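Local coordinates for minor fimbrium subunit Mfa5 (Porphyromonas gingivalis ATCC 33277, PDB 6TO1), which serves as an accessory subunit of the minor fimbriae, pili that mediate biofilm formation and adhesion to host cells and to other oral bacteria, at residues V88-D93 with A504-T509; V126-V131 with D398-T403; R171-S176 with R217-T222; V538-D543 with V614-S619; N600-I603 with K609-R612. All coordinates share one frame; numbering follows the deposited sequence. Where two conformers were deposited one is given.

Interaction 1: residues V88-D93 with A504-T509; sequences VPVAVD and AKLTYT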
# COMPACT_ATOMS: atom_id res chain seq x y z
N VAL A 88 -2.70 -3.91 -0.26
CA VAL A 88 -1.89 -3.17 0.72
C VAL A 88 -2.62 -3.14 2.06
O VAL A 88 -3.82 -2.77 2.11
CB VAL A 88 -1.63 -1.74 0.23
CG1 VAL A 88 -0.95 -0.92 1.35
CG2 VAL A 88 -0.76 -1.74 -1.01
N PRO A 89 -1.97 -3.54 3.15
CA PRO A 89 -2.66 -3.56 4.45
C PRO A 89 -2.99 -2.15 4.91
O PRO A 89 -2.22 -1.22 4.70
CB PRO A 89 -1.66 -4.23 5.39
CG PRO A 89 -0.83 -5.13 4.44
CD PRO A 89 -0.68 -4.26 3.22
N VAL A 90 -4.14 -2.04 5.56
CA VAL A 90 -4.64 -0.80 6.12
C VAL A 90 -5.04 -1.07 7.56
O VAL A 90 -5.66 -2.09 7.86
CB VAL A 90 -5.86 -0.28 5.31
CG1 VAL A 90 -6.45 0.98 5.96
CG2 VAL A 90 -5.47 -0.01 3.87
N ALA A 91 -4.77 -0.11 8.44
CA ALA A 91 -5.20 -0.21 9.83
C ALA A 91 -5.62 1.17 10.30
O ALA A 91 -5.15 2.19 9.78
CB ALA A 91 -4.09 -0.77 10.73
N VAL A 92 -6.53 1.20 11.27
CA VAL A 92 -7.03 2.47 11.78
C VAL A 92 -6.78 2.53 13.28
O VAL A 92 -6.70 1.50 13.94
CB VAL A 92 -8.53 2.67 11.49
CG1 VAL A 92 -8.78 2.71 9.98
CG2 VAL A 92 -9.36 1.59 12.19
N ASP A 93 -6.64 3.74 13.80
CA ASP A 93 -6.45 3.95 15.23
C ASP A 93 -7.09 5.29 15.59
O ASP A 93 -7.23 6.18 14.75
CB ASP A 93 -4.98 3.95 15.62
CG ASP A 93 -4.75 3.68 17.10
OD1 ASP A 93 -5.68 3.25 17.82
OD2 ASP A 93 -3.62 3.94 17.55
N ALA A 504 -17.02 5.58 14.91
CA ALA A 504 -16.22 6.12 13.84
C ALA A 504 -15.82 4.94 12.96
O ALA A 504 -15.43 3.88 13.46
CB ALA A 504 -14.99 6.88 14.33
N LYS A 505 -15.91 5.14 11.65
CA LYS A 505 -15.73 4.06 10.69
C LYS A 505 -15.04 4.59 9.46
O LYS A 505 -15.31 5.70 9.01
CB LYS A 505 -17.10 3.46 10.31
CG LYS A 505 -17.08 2.45 9.19
CD LYS A 505 -18.27 1.49 9.30
CE LYS A 505 -19.54 2.09 8.74
NZ LYS A 505 -20.34 1.05 8.01
N LEU A 506 -14.13 3.78 8.91
CA LEU A 506 -13.54 4.07 7.61
C LEU A 506 -14.19 3.13 6.59
O LEU A 506 -14.22 1.92 6.80
CB LEU A 506 -12.02 3.88 7.63
CG LEU A 506 -11.34 3.87 6.27
CD1 LEU A 506 -11.40 5.26 5.63
CD2 LEU A 506 -9.90 3.42 6.37
N THR A 507 -14.73 3.71 5.52
CA THR A 507 -15.14 2.95 4.34
C THR A 507 -14.21 3.34 3.20
O THR A 507 -13.99 4.53 2.96
CB THR A 507 -16.60 3.24 3.98
OG1 THR A 507 -17.42 3.07 5.14
CG2 THR A 507 -17.11 2.30 2.90
N TYR A 508 -13.63 2.35 2.53
CA TYR A 508 -12.58 2.71 1.59
C TYR A 508 -12.50 1.75 0.41
O TYR A 508 -13.01 0.63 0.45
CB TYR A 508 -11.22 2.83 2.30
CG TYR A 508 -10.60 1.52 2.78
CD1 TYR A 508 -9.60 0.89 2.05
CD2 TYR A 508 -11.01 0.91 3.97
CE1 TYR A 508 -9.04 -0.31 2.47
CE2 TYR A 508 -10.44 -0.28 4.40
CZ TYR A 508 -9.46 -0.89 3.63
OH TYR A 508 -8.86 -2.07 3.98
N THR A 509 -11.83 2.23 -0.62
CA THR A 509 -11.47 1.43 -1.79
C THR A 509 -10.00 1.06 -1.68
O THR A 509 -9.14 1.95 -1.52
CB THR A 509 -11.76 2.20 -3.08
OG1 THR A 509 -13.16 2.49 -3.11
CG2 THR A 509 -11.37 1.34 -4.29
O HOH W 1 -6.82 -3.15 2.79
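V90 and V92 meet L506 and Y508 where two strands of different beta sheets lie face to face, their short axes 8.9 Å apart and running nearly antiparallel at 159°. V92 CG1 rests 3.8 Å from L506 CD2, and V90 CG1 lies a little farther from the same methyl, so that one leucine branch serves both valines. Valine and leucine suit the place: branched side chains on alternate strand residues all point into the space between the sheets. V90 also meets the aromatic ring of Y508 from the opposite direction, with CG2 3.8 Å from CE1 and CB 3.7 Å from OH. Its CG1 stands over one face of that ring, displaced from the ring centre toward its margin.

The polar contact is water-mediated. In the plane of its ring, Y508 OH meets a water at 2.6 Å, and this water donates to V88 O at 3.1 Å. A tyrosine can thus end an otherwise apolar row by linking its hydroxyl to the backbone.

Around this pair, I117 of strand 110-119 touches both V90 and L506, while L519 of strand 517-520 and I408 of strand 408-417 pack against V90, continuing the sandwich-like interface.

Interaction 2: residues V126-V131 with D398-T403; sequences VDVVMV and DNIAQT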
# COMPACT_ATOMS: atom_id res chain seq x y z
N VAL A 126 7.58 -11.84 -8.00
CA VAL A 126 8.15 -11.88 -9.34
C VAL A 126 9.10 -13.06 -9.40
O VAL A 126 9.92 -13.25 -8.50
CB VAL A 126 8.87 -10.56 -9.70
CG1 VAL A 126 9.82 -10.13 -8.56
CG2 VAL A 126 9.62 -10.68 -11.03
N ASP A 127 8.95 -13.87 -10.44
CA ASP A 127 9.84 -15.00 -10.68
C ASP A 127 10.59 -14.73 -11.98
O ASP A 127 10.02 -14.22 -12.94
CB ASP A 127 9.07 -16.32 -10.79
CG ASP A 127 8.71 -16.91 -9.44
OD1 ASP A 127 9.40 -16.60 -8.44
OD2 ASP A 127 7.74 -17.70 -9.39
N VAL A 128 11.88 -15.08 -11.98
CA VAL A 128 12.80 -14.81 -13.08
C VAL A 128 13.49 -16.11 -13.44
O VAL A 128 13.96 -16.83 -12.55
CB VAL A 128 13.86 -13.75 -12.70
CG1 VAL A 128 14.83 -13.51 -13.84
CG2 VAL A 128 13.17 -12.48 -12.22
N VAL A 129 13.58 -16.41 -14.73
CA VAL A 129 14.42 -17.50 -15.21
C VAL A 129 15.51 -16.89 -16.07
O VAL A 129 15.22 -16.29 -17.11
CB VAL A 129 13.65 -18.56 -16.03
CG1 VAL A 129 14.65 -19.70 -16.36
CG2 VAL A 129 12.45 -19.07 -15.28
N MET A 130 16.75 -17.06 -15.65
CA MET A 130 17.90 -16.63 -16.43
C MET A 130 18.34 -17.79 -17.31
O MET A 130 18.42 -18.93 -16.84
CB MET A 130 19.04 -16.20 -15.52
CG MET A 130 18.73 -14.97 -14.69
SD MET A 130 20.09 -14.59 -13.57
CE MET A 130 21.38 -14.05 -14.70
N VAL A 131 18.62 -17.49 -18.58
CA VAL A 131 18.99 -18.49 -19.60
C VAL A 131 20.29 -18.02 -20.26
O VAL A 131 20.30 -16.99 -20.96
CB VAL A 131 17.88 -18.64 -20.66
CG1 VAL A 131 18.20 -19.74 -21.65
CG2 VAL A 131 16.54 -18.87 -19.96
N ASP A 398 17.55 -2.98 -12.33
CA ASP A 398 17.74 -2.25 -11.08
C ASP A 398 16.60 -2.51 -10.09
O ASP A 398 16.83 -2.66 -8.89
CB ASP A 398 17.85 -0.75 -11.35
CG ASP A 398 19.28 -0.29 -11.55
OD1 ASP A 398 20.22 -1.07 -11.26
OD2 ASP A 398 19.47 0.86 -12.00
N ASN A 399 15.35 -2.54 -10.58
CA ASN A 399 14.19 -2.76 -9.71
C ASN A 399 13.28 -3.78 -10.37
O ASN A 399 12.25 -3.43 -10.96
CB ASN A 399 13.46 -1.46 -9.43
CG ASN A 399 14.28 -0.51 -8.60
OD1 ASN A 399 14.93 0.39 -9.14
ND2 ASN A 399 14.28 -0.71 -7.29
N ILE A 400 13.66 -5.05 -10.29
CA ILE A 400 12.83 -6.07 -10.91
C ILE A 400 11.53 -6.23 -10.15
O ILE A 400 10.51 -6.63 -10.72
CB ILE A 400 13.59 -7.39 -11.02
CG1 ILE A 400 12.89 -8.31 -12.03
CG2 ILE A 400 13.70 -8.09 -9.69
CD1 ILE A 400 13.02 -7.80 -13.49
N ALA A 401 11.53 -5.92 -8.86
CA ALA A 401 10.37 -6.11 -8.01
C ALA A 401 9.64 -4.79 -7.87
O ALA A 401 10.24 -3.79 -7.47
CB ALA A 401 10.77 -6.64 -6.63
N GLN A 402 8.37 -4.79 -8.24
CA GLN A 402 7.50 -3.65 -8.03
C GLN A 402 7.03 -3.59 -6.59
O GLN A 402 6.86 -4.61 -5.92
CB GLN A 402 6.30 -3.74 -8.97
CG GLN A 402 5.30 -2.60 -8.82
CD GLN A 402 4.04 -2.78 -9.65
OE1 GLN A 402 3.81 -3.83 -10.27
NE2 GLN A 402 3.22 -1.75 -9.66
N THR A 403 6.77 -2.38 -6.11
CA THR A 403 6.02 -2.17 -4.89
C THR A 403 4.79 -1.34 -5.23
O THR A 403 4.85 -0.45 -6.09
CB THR A 403 6.86 -1.47 -3.82
OG1 THR A 403 7.31 -0.22 -4.33
CG2 THR A 403 8.05 -2.33 -3.43
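I400 and A401 lie against V126 and V128 at the start of strand 126-133, a strand of the mostly parallel central sheet of the von Willebrand factor type A domain, a Rossmann-like alpha/beta fold. The second segment is a loop on its way from helix 390-395 to strand 408-417. At its beginning D398 stays at the surface, where OD1 forms a salt bridge with K159; an acidic residue suits this exposed position.

The chain then turns I400 inward. Its CG1 branch, anti to the backbone N (chi1 -163°), crosses both strand valines at a slant and lies 4.2 Å from V128 CG2. Isoleucine is long enough to bridge two residues that point to the same side of the strand, and the distances are those of ordinary van der Waals contact. A401 follows, with a methyl small enough to let the backbone come close: its CA is 6.3 Å from the CA of V126. The same alanine touches V170 of the neighbouring strand 170-177, so the loop rests across two strands.

The two branches of V126 divide the work, CG2 going to I400 CG1 and CG1 ending 4.1 Å from A401 CB.

Interaction 3: residues R171-S176 with R217-T222; sequences RIALVS and RNIMAT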
# COMPACT_ATOMS: atom_id res chain seq x y z
N ARG A 171 12.27 -14.61 -6.82
CA ARG A 171 13.02 -15.85 -6.95
C ARG A 171 13.68 -15.91 -8.34
O ARG A 171 13.17 -15.34 -9.31
CB ARG A 171 12.16 -17.12 -6.77
CG ARG A 171 11.47 -17.24 -5.42
CD ARG A 171 10.69 -18.54 -5.30
NE ARG A 171 9.76 -18.73 -6.41
CZ ARG A 171 9.15 -19.89 -6.68
NH1 ARG A 171 9.37 -20.94 -5.90
NH2 ARG A 171 8.34 -20.00 -7.71
N ILE A 172 14.80 -16.61 -8.43
CA ILE A 172 15.54 -16.75 -9.68
C ILE A 172 15.82 -18.23 -9.92
O ILE A 172 16.29 -18.93 -9.02
CB ILE A 172 16.86 -15.96 -9.66
CG1 ILE A 172 16.65 -14.47 -9.47
CG2 ILE A 172 17.59 -16.14 -11.00
CD1 ILE A 172 17.96 -13.68 -9.31
N ALA A 173 15.54 -18.69 -11.13
CA ALA A 173 15.95 -20.00 -11.63
C ALA A 173 16.98 -19.79 -12.74
O ALA A 173 17.13 -18.69 -13.30
CB ALA A 173 14.75 -20.79 -12.16
N LEU A 174 17.73 -20.86 -13.03
CA LEU A 174 18.88 -20.74 -13.90
C LEU A 174 18.98 -21.90 -14.87
O LEU A 174 18.97 -23.07 -14.46
CB LEU A 174 20.17 -20.63 -13.06
CG LEU A 174 21.45 -20.45 -13.86
CD1 LEU A 174 21.46 -19.11 -14.61
CD2 LEU A 174 22.67 -20.58 -12.91
N VAL A 175 19.08 -21.54 -16.15
CA VAL A 175 19.27 -22.46 -17.27
C VAL A 175 20.54 -22.06 -18.03
O VAL A 175 20.79 -20.88 -18.28
CB VAL A 175 18.05 -22.42 -18.22
CG1 VAL A 175 18.33 -23.28 -19.46
CG2 VAL A 175 16.78 -22.89 -17.53
N SER A 176 21.34 -23.04 -18.42
CA SER A 176 22.40 -22.82 -19.40
C SER A 176 22.09 -23.70 -20.60
O SER A 176 21.29 -24.64 -20.53
CB SER A 176 23.79 -23.12 -18.84
OG SER A 176 23.95 -24.51 -18.64
N ARG A 217 10.50 -22.16 -20.16
CA ARG A 217 9.05 -22.23 -20.12
C ARG A 217 8.58 -23.37 -19.21
O ARG A 217 7.60 -23.22 -18.48
CB ARG A 217 8.47 -22.41 -21.52
CG ARG A 217 8.72 -21.26 -22.44
CD ARG A 217 7.72 -21.25 -23.59
NE ARG A 217 7.75 -22.45 -24.42
CZ ARG A 217 6.72 -23.28 -24.59
NH1 ARG A 217 6.83 -24.30 -25.41
NH2 ARG A 217 5.58 -23.09 -23.94
N ASN A 218 9.30 -24.50 -19.23
CA ASN A 218 8.95 -25.60 -18.35
C ASN A 218 9.08 -25.18 -16.89
O ASN A 218 8.22 -25.49 -16.06
CB ASN A 218 9.84 -26.81 -18.61
CG ASN A 218 9.47 -27.59 -19.88
OD1 ASN A 218 8.46 -27.32 -20.54
ND2 ASN A 218 10.29 -28.57 -20.19
N ILE A 219 10.17 -24.49 -16.57
CA ILE A 219 10.39 -24.03 -15.21
C ILE A 219 9.34 -23.01 -14.81
O ILE A 219 8.79 -23.07 -13.71
CB ILE A 219 11.81 -23.47 -15.06
CG1 ILE A 219 12.82 -24.60 -15.15
CG2 ILE A 219 11.97 -22.74 -13.73
CD1 ILE A 219 14.25 -24.17 -15.33
N MET A 220 9.07 -22.05 -15.69
CA MET A 220 8.13 -20.98 -15.36
C MET A 220 6.70 -21.49 -15.21
O MET A 220 5.90 -20.84 -14.51
CB MET A 220 8.18 -19.90 -16.44
CG MET A 220 7.46 -18.63 -16.01
SD MET A 220 8.40 -17.74 -14.74
CE MET A 220 9.63 -16.87 -15.70
N ALA A 221 6.38 -22.65 -15.78
CA ALA A 221 5.03 -23.19 -15.67
C ALA A 221 4.58 -23.42 -14.23
O ALA A 221 3.38 -23.46 -13.96
CB ALA A 221 4.93 -24.51 -16.42
N THR A 222 5.51 -23.61 -13.30
CA THR A 222 5.11 -23.82 -11.90
C THR A 222 4.97 -22.51 -11.11
O THR A 222 4.57 -22.54 -9.94
CB THR A 222 6.12 -24.72 -11.19
OG1 THR A 222 7.33 -23.97 -10.99
CG2 THR A 222 6.42 -25.96 -12.05
O HOH W 2 7.53 -22.76 -8.39
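I219 fills the tight part of this contact, pressing from helix 209-220 onto A173 and V175 of strand 170-177. Its two methyls divide the strand between them. CG2 meets A173 CB at 3.7 Å, and CD1 lies 3.6 Å from V175 CG2. The torsions explain the split: CG2 stands anti to the backbone N, while CG1 (chi1 -70°) continues in an extended chain to CD1, so the two methyls span alternate strand residues. The V175 and I219 side chains run alongside one another, pointing opposite ways. The small alanine lets the helix approach, and the beta-branched valine suits the strand while offering a methyl to the isoleucine. All three residues are buried, and V129 of strand 126-133 touches V175 next door.

The other side is looser and wetter. Here R171 NH2 and T222 OG1, the latter at the end of the second segment, are 5.2 Å apart and bridged by a water. R171 NH2 gives a hydrogen bond to this water at 3.0 Å, in the guanidinium plane, and the water donates to T222 OG1 at 2.9 Å. Arginine is long enough to reach this edge while NH2 also forms a salt bridge with D127 on the adjoining strand.

The chemistry thus implies an apolar helix-on-sheet seam of the von Willebrand factor type A fold, with a water-bridged polar edge whose arginine charge is probably balanced by the aspartate.

Interaction 4: residues V538-D543 with V614-S619; sequences VLVNKD and VEVPGS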
# COMPACT_ATOMS: atom_id res chain seq x y z
N VAL A 538 -32.01 33.73 44.76
CA VAL A 538 -33.37 33.77 44.27
C VAL A 538 -34.36 34.19 45.35
O VAL A 538 -34.11 34.08 46.55
CB VAL A 538 -33.80 32.40 43.67
CG1 VAL A 538 -32.88 32.04 42.47
CG2 VAL A 538 -33.76 31.32 44.71
N LEU A 539 -35.54 34.58 44.89
CA LEU A 539 -36.57 35.21 45.69
C LEU A 539 -37.60 34.20 46.16
O LEU A 539 -38.07 33.37 45.37
CB LEU A 539 -37.25 36.31 44.86
CG LEU A 539 -38.40 37.11 45.49
CD1 LEU A 539 -37.81 37.88 46.66
CD2 LEU A 539 -39.08 38.04 44.51
N VAL A 540 -37.93 34.25 47.45
CA VAL A 540 -39.08 33.53 47.99
C VAL A 540 -40.00 34.54 48.66
O VAL A 540 -39.61 35.66 49.01
CB VAL A 540 -38.70 32.41 48.98
CG1 VAL A 540 -37.86 31.35 48.31
CG2 VAL A 540 -37.98 33.01 50.20
N ASN A 541 -41.24 34.13 48.84
CA ASN A 541 -42.16 34.99 49.55
C ASN A 541 -42.04 34.77 51.06
O ASN A 541 -41.19 34.02 51.56
CB ASN A 541 -43.60 34.80 49.05
CG ASN A 541 -44.14 33.42 49.31
OD1 ASN A 541 -43.66 32.71 50.19
ND2 ASN A 541 -45.18 33.04 48.57
N LYS A 542 -42.94 35.47 51.78
CA LYS A 542 -43.09 35.36 53.23
C LYS A 542 -43.19 33.96 53.77
O LYS A 542 -42.86 33.72 54.93
CB LYS A 542 -44.41 35.98 53.61
CG LYS A 542 -44.60 37.34 53.30
CD LYS A 542 -46.09 37.69 53.21
CE LYS A 542 -46.82 37.40 54.48
NZ LYS A 542 -48.27 36.97 54.25
N ASP A 543 -43.84 33.08 53.04
CA ASP A 543 -44.10 31.73 53.45
C ASP A 543 -43.04 30.81 52.92
O ASP A 543 -43.20 29.59 53.00
CB ASP A 543 -45.50 31.33 52.97
CG ASP A 543 -46.59 32.08 53.71
OD1 ASP A 543 -46.56 32.05 54.96
OD2 ASP A 543 -47.45 32.71 53.07
N VAL A 614 -32.69 33.55 53.81
CA VAL A 614 -33.55 32.66 54.58
C VAL A 614 -33.27 31.23 54.15
O VAL A 614 -32.81 30.96 53.04
CB VAL A 614 -35.05 32.97 54.39
CG1 VAL A 614 -35.44 34.25 55.09
CG2 VAL A 614 -35.43 33.06 52.90
N GLU A 615 -33.57 30.29 55.04
CA GLU A 615 -33.45 28.86 54.76
C GLU A 615 -34.88 28.31 54.69
O GLU A 615 -35.63 28.40 55.67
CB GLU A 615 -32.60 28.16 55.82
CG GLU A 615 -31.14 28.66 55.83
CD GLU A 615 -30.25 28.01 56.89
OE1 GLU A 615 -30.76 27.20 57.68
OE2 GLU A 615 -29.03 28.31 56.93
N VAL A 616 -35.27 27.84 53.51
CA VAL A 616 -36.64 27.38 53.30
C VAL A 616 -36.58 26.00 52.66
O VAL A 616 -35.48 25.53 52.31
CB VAL A 616 -37.45 28.35 52.43
CG1 VAL A 616 -37.50 29.75 53.05
CG2 VAL A 616 -36.85 28.40 51.01
N PRO A 617 -37.70 25.31 52.51
CA PRO A 617 -37.67 23.96 51.91
C PRO A 617 -37.03 24.01 50.54
O PRO A 617 -37.35 24.87 49.71
CB PRO A 617 -39.14 23.56 51.85
CG PRO A 617 -39.77 24.33 52.96
CD PRO A 617 -39.06 25.67 52.98
N GLY A 618 -36.10 23.08 50.32
CA GLY A 618 -35.40 22.98 49.06
C GLY A 618 -34.23 23.91 48.89
O GLY A 618 -33.43 23.70 47.97
N SER A 619 -34.08 24.92 49.74
CA SER A 619 -33.04 25.91 49.50
C SER A 619 -31.76 25.52 50.22
O SER A 619 -31.74 24.69 51.14
CB SER A 619 -33.52 27.31 49.93
OG SER A 619 -33.43 27.48 51.33
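A type II beta turn from V616 to S619 follows strand 610-614; V614 and the turn's first residue, V616, pack on V540, in the segment that runs on from strand 530-539. The contact itself is made of three valines. V540 CG2 and V614 CG2 reach toward each other tip to tip at 3.7 Å, and the other branch, V540 CG1, meets V616 CG2 in the same way at 4.1 Å. With chi1 at -62°, V540 spreads its two methyls so that one goes to each partner. V614 and V616 are alternate residues that turn their side chains to the same side, and the compact, branched shape of valine suits both the extended backbone and the apolar setting. A640 of strand 634-643 lies against V540 and V616 and so adds to this cluster.

Each segment also carries a local turn. In the type II turn, P617 precedes G618, whose positive phi of 83° is a conformation for which glycine is well suited. S619 N closes the turn on V616 O at 3.0 Å. The serine also uses its side chain: V616 N donates to S619 OG at 2.9 Å along a nearly straight line (173°). In the other segment N541 OD1 accepts from D543 N at 2.9 Å, the donor standing above the carbonyl plane, while N541 ND2 bonds to Q545.

Short polar side chains that accept from backbone N-H groups close to an apolar patch are thus used twice, once within a proline-glycine type II turn and once in an Asx turn.

Interaction 5: residues N600-I603 with K609-R612; sequences NTVI and KRYR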
# COMPACT_ATOMS: atom_id res chain seq x y z
N ASN A 600 -23.16 36.73 49.96
CA ASN A 600 -23.66 37.71 50.91
C ASN A 600 -24.99 37.24 51.46
O ASN A 600 -25.70 36.46 50.82
CB ASN A 600 -23.85 39.09 50.29
CG ASN A 600 -24.41 39.04 48.91
OD1 ASN A 600 -24.16 38.10 48.15
ND2 ASN A 600 -25.16 40.06 48.54
N THR A 601 -25.35 37.74 52.64
CA THR A 601 -26.61 37.38 53.28
C THR A 601 -27.65 38.48 53.22
O THR A 601 -28.80 38.26 53.63
CB THR A 601 -26.34 37.01 54.75
OG1 THR A 601 -25.62 38.09 55.36
CG2 THR A 601 -25.52 35.75 54.81
N VAL A 602 -27.28 39.64 52.71
CA VAL A 602 -28.20 40.73 52.43
C VAL A 602 -27.96 41.22 51.01
O VAL A 602 -26.81 41.45 50.61
CB VAL A 602 -28.02 41.89 53.44
CG1 VAL A 602 -28.85 43.06 53.01
CG2 VAL A 602 -28.38 41.43 54.83
N ILE A 603 -29.04 41.37 50.25
CA ILE A 603 -28.97 41.87 48.89
C ILE A 603 -29.81 43.12 48.78
O ILE A 603 -31.01 43.11 49.10
CB ILE A 603 -29.44 40.83 47.85
CG1 ILE A 603 -28.59 39.57 47.88
CG2 ILE A 603 -29.49 41.48 46.47
CD1 ILE A 603 -29.25 38.36 47.16
N LYS A 609 -34.75 48.15 46.99
CA LYS A 609 -35.32 47.10 47.82
C LYS A 609 -34.21 46.24 48.41
O LYS A 609 -33.15 46.05 47.82
CB LYS A 609 -36.27 46.22 47.01
CG LYS A 609 -37.66 46.79 46.84
CD LYS A 609 -38.30 46.26 45.56
CE LYS A 609 -39.65 46.90 45.28
NZ LYS A 609 -40.76 45.93 45.54
N ARG A 610 -34.46 45.73 49.62
CA ARG A 610 -33.49 44.93 50.34
C ARG A 610 -34.07 43.56 50.67
O ARG A 610 -35.25 43.45 51.03
CB ARG A 610 -33.03 45.62 51.61
CG ARG A 610 -31.94 44.88 52.32
CD ARG A 610 -31.31 45.73 53.40
NE ARG A 610 -30.50 46.79 52.82
CZ ARG A 610 -30.56 48.07 53.18
NH1 ARG A 610 -31.39 48.45 54.14
NH2 ARG A 610 -29.78 48.96 52.59
N TYR A 611 -33.23 42.53 50.56
CA TYR A 611 -33.62 41.14 50.70
C TYR A 611 -32.69 40.44 51.67
O TYR A 611 -31.47 40.64 51.61
CB TYR A 611 -33.59 40.43 49.32
CG TYR A 611 -34.52 41.06 48.34
CD1 TYR A 611 -35.82 40.60 48.18
CD2 TYR A 611 -34.14 42.19 47.63
CE1 TYR A 611 -36.68 41.23 47.32
CE2 TYR A 611 -34.99 42.81 46.76
CZ TYR A 611 -36.25 42.33 46.62
OH TYR A 611 -37.10 42.95 45.76
N ARG A 612 -33.25 39.62 52.55
CA ARG A 612 -32.43 38.95 53.54
C ARG A 612 -32.48 37.45 53.35
O ARG A 612 -33.53 36.88 53.00
CB ARG A 612 -32.84 39.28 54.98
CG ARG A 612 -34.17 38.72 55.46
CD ARG A 612 -33.90 37.59 56.43
NE ARG A 612 -35.08 37.12 57.14
CZ ARG A 612 -35.11 36.01 57.86
NH1 ARG A 612 -34.02 35.24 57.93
NH2 ARG A 612 -36.23 35.65 58.50
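I603 and Y611 form the hydrogen-bonded pair of a beta hairpin whose strands are 602-604 and 610-614. I603 N donates to Y611 O at 2.9 Å and nearly straight (171°), and Y611 N returns a bond to I603 O at 2.7 Å, more bent at 146°. One residue along, V602 and R612 make the non-hydrogen-bonded pair, where V602 CA approaches Y611 O in a CA-H...O contact.

From CB outward, R610 runs past the backbone pairing and then along V602. Its CB lies 4.1 Å from I603 O. CG, anti to the backbone N, comes 3.7 Å from V602 CG1, and CD keeps the same methyl close as the two side chains cross at a slant. The chain then bends at chi3 (-71°), which leaves NE beside that methyl and lets it bond to T604 OG1; at the tip, NH1 bonds to Y646 OH. Arginine suits this partly exposed position because its methylene stem can lie along a valine while its charged end finds polar partners.

On the other face the buried I603 and Y611 turn toward Y641 of strand 634-643, a place for bulky apolar and aromatic groups, and Y611 packs on L539. The ring of Y611 also presents its edge to the strand opposite, with CD2 3.6 Å from I603 O, in the ring plane.

In the fold
From the N terminus, the chain enters with residues 88-93, but interaction 1 closes only at 504-509, enclosing the whole von Willebrand factor type A region and joining two sheets of the adjacent domain. Within that span, interaction 2 runs from 126-131 to 398-403, and interaction 3, between 171-176 and 217-222, closes inside it in turn. These two adjoin through neighbouring strands of one sheet, where M130 O lies 2.8 Å from V175 N. Interactions 4 and 5 come later in series, about 59 and 63 Å from interaction 1 between centres. Interaction 5 is a local hairpin enclosed by interaction 4, and the two touch and share a sheet. None of the spans cross.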